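Local coordinates for protein dnab-like replicative helicase (Bacillus phage SPP1, PDB 3BH0) that probably hydrolyses ATP to drive 5'-3' unwinding of duplex DNA during phage replication, this chain being the ATPase domain of the DnaB-family helicase, at residues 188-193 against 224-229. Residues are numbered along the deposited sequence; the frame is centred on the assembly and turned at random.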
loop_
_atom_site.group_PDB
_atom_site.type_symbol
_atom_site.label_atom_id
_atom_site.label_comp_id
_atom_site.label_asym_id
_atom_site.label_seq_id
_atom_site.Cartn_x
_atom_site.Cartn_y
_atom_site.Cartn_z
ATOM N N ASP A 188 -3.903 -2.096 6.653
ATOM C CA ASP A 188 -5.106 -1.265 6.467
ATOM C C ASP A 188 -5.356 -0.444 7.682
ATOM O O ASP A 188 -6.114 -0.751 8.605
ATOM C CB ASP A 188 -6.381 -1.942 5.967
ATOM C CG ASP A 188 -7.463 -0.900 5.522
ATOM O OD1 ASP A 188 -7.283 0.340 5.720
ATOM O OD2 ASP A 188 -8.508 -1.324 4.985
ATOM N N TYR A 189 -4.599 0.626 7.577
ATOM C CA TYR A 189 -4.563 1.827 8.332
ATOM C C TYR A 189 -4.009 1.803 9.726
ATOM O O TYR A 189 -4.476 1.093 10.612
ATOM C CB TYR A 189 -5.624 2.860 7.890
ATOM C CG TYR A 189 -6.663 3.363 8.834
ATOM C CD1 TYR A 189 -6.385 4.425 9.690
ATOM C CD2 TYR A 189 -7.970 2.876 8.773
ATOM C CE1 TYR A 189 -7.361 4.939 10.523
ATOM C CE2 TYR A 189 -8.963 3.395 9.599
ATOM C CZ TYR A 189 -8.649 4.419 10.465
ATOM O OH TYR A 189 -9.618 4.912 11.290
ATOM N N LEU A 190 -2.927 2.572 9.811
ATOM C CA LEU A 190 -1.975 2.593 10.877
ATOM C C LEU A 190 -2.563 3.050 12.197
ATOM O O LEU A 190 -2.205 2.516 13.237
ATOM C CB LEU A 190 -0.797 3.493 10.465
ATOM C CG LEU A 190 0.353 3.828 11.427
ATOM C CD1 LEU A 190 1.637 3.925 10.626
ATOM C CD2 LEU A 190 0.107 5.119 12.213
ATOM N N GLN A 191 -3.473 4.015 12.139
ATOM C CA GLN A 191 -3.974 4.689 13.337
ATOM C C GLN A 191 -5.007 3.853 14.078
ATOM O O GLN A 191 -5.560 4.296 15.089
ATOM C CB GLN A 191 -4.556 6.068 12.994
ATOM C CG GLN A 191 -3.510 7.118 12.609
ATOM C CD GLN A 191 -3.109 7.077 11.126
ATOM O OE1 GLN A 191 -3.652 6.305 10.326
ATOM N NE2 GLN A 191 -2.154 7.928 10.761
ATOM N N LEU A 192 -5.247 2.656 13.555
ATOM C CA LEU A 192 -6.094 1.650 14.164
ATOM C C LEU A 192 -5.274 0.625 14.968
ATOM O O LEU A 192 -5.833 -0.163 15.744
ATOM C CB LEU A 192 -6.891 0.917 13.060
ATOM C CG LEU A 192 -8.419 1.052 12.990
ATOM C CD1 LEU A 192 -8.858 2.491 13.161
ATOM C CD2 LEU A 192 -8.998 0.460 11.706
ATOM N N LEU A 193 -3.956 0.631 14.775
ATOM C CA LEU A 193 -3.078 -0.342 15.436
ATOM C C LEU A 193 -3.089 -0.167 16.954
ATOM O O LEU A 193 -3.205 0.945 17.451
ATOM C CB LEU A 193 -1.643 -0.250 14.901
ATOM C CG LEU A 193 -1.380 -0.797 13.496
ATOM C CD1 LEU A 193 -0.018 -0.364 12.964
ATOM C CD2 LEU A 193 -1.515 -2.307 13.442
ATOM N N VAL A 224 7.316 -2.629 4.420
ATOM C CA VAL A 224 6.106 -2.293 5.169
ATOM C C VAL A 224 5.397 -1.162 4.445
ATOM O O VAL A 224 6.019 -0.157 4.111
ATOM C CB VAL A 224 6.411 -1.917 6.622
ATOM C CG1 VAL A 224 5.139 -1.543 7.367
ATOM C CG2 VAL A 224 7.110 -3.093 7.314
ATOM N N ILE A 225 4.115 -1.383 4.152
ATOM C CA ILE A 225 3.244 -0.391 3.538
ATOM C C ILE A 225 2.067 -0.105 4.482
ATOM O O ILE A 225 1.159 -0.928 4.637
ATOM C CB ILE A 225 2.735 -0.816 2.135
ATOM C CG1 ILE A 225 3.906 -1.057 1.169
ATOM C CG2 ILE A 225 1.864 0.261 1.557
ATOM C CD1 ILE A 225 3.513 -1.682 -0.151
ATOM N N ALA A 226 2.109 1.059 5.124
ATOM C CA ALA A 226 1.046 1.478 5.998
ATOM C C ALA A 226 0.167 2.559 5.351
ATOM O O ALA A 226 0.652 3.603 4.881
ATOM C CB ALA A 226 1.603 1.949 7.347
ATOM N N LEU A 227 -1.133 2.272 5.318
ATOM C CA LEU A 227 -2.162 3.241 5.003
ATOM C C LEU A 227 -2.356 4.152 6.215
ATOM O O LEU A 227 -2.264 3.707 7.359
ATOM C CB LEU A 227 -3.480 2.534 4.634
ATOM C CG LEU A 227 -3.692 2.147 3.170
ATOM C CD1 LEU A 227 -2.581 1.243 2.676
ATOM C CD2 LEU A 227 -5.043 1.480 2.945
ATOM N N SER A 228 -2.636 5.423 5.944
ATOM C CA SER A 228 -2.749 6.426 6.977
ATOM C C SER A 228 -3.808 7.447 6.611
ATOM O O SER A 228 -3.932 7.866 5.454
ATOM C CB SER A 228 -1.406 7.128 7.194
ATOM O OG SER A 228 -1.570 8.276 8.008
ATOM N N GLN A 229 -4.563 7.859 7.616
ATOM C CA GLN A 229 -5.575 8.874 7.442
ATOM C C GLN A 229 -4.864 10.211 7.429
ATOM O O GLN A 229 -3.656 10.265 7.638
ATOM C CB GLN A 229 -6.618 8.779 8.567
ATOM C CG GLN A 229 -6.165 9.240 9.966
ATOM C CD GLN A 229 -7.108 8.733 11.094
ATOM O OE1 GLN A 229 -8.220 8.287 10.836
ATOM N NE2 GLN A 229 -6.648 8.801 12.330
#
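Three hydrogen bonds tie Q191 and L190 to the end of strand 223-228 and the residue that follows it. The backbone bond runs from L190 N to L227 O, 2.8 Å long. The same oxygen also takes a CA-H...O contact from Y189 CA at 3.1 Å. The other two bonds use both ends of the Q191 side-chain amide. Q191 NE2 donates to S228 OG at 2.8 Å, nearly straight (168°) and almost within the amide plane. Q191 OE1 accepts the longer bond from Q229 N, 3.3 Å, and here the donor stands above the carbonyl plane. The Q191 chain bends at its second torsion (chi2 85°), which turns the amide back toward S228 and Q229. S228 OG donates in turn to Q229 O, so this hydroxyl both accepts and donates, and the two bonds together orient it.

Strands 183-188 and 223-228 are parallel neighbours in the central sheet of the P-loop NTPase fold. Helix 202-220 lies between them in sequence, and the contact lies toward the C-terminal ends of the two strands. On the 188-193 side, residues 190-192 form a 3-10 turn. L227 also reaches the probable Walker A loop with its side chain.

Apolar contact is modest. L190 CD1 meets A226 CB at 3.8 Å, and L190 also packs on L213 of helix 202-220. Y189 CB lies against L227 CB at 3.9 Å.

The carboxylate of D188 crosses L227 at an angle, its OD1 nearest L227 CD2. The Q229 side chain, extended beyond CG, meets Y189 and Q191. Its amide crosses the Y189 ring obliquely, planes 50° apart, with Q229 OE1 3.5 Å from Y189 CE1. Q229 NE2 rests against the aliphatic CB and CG of Q191.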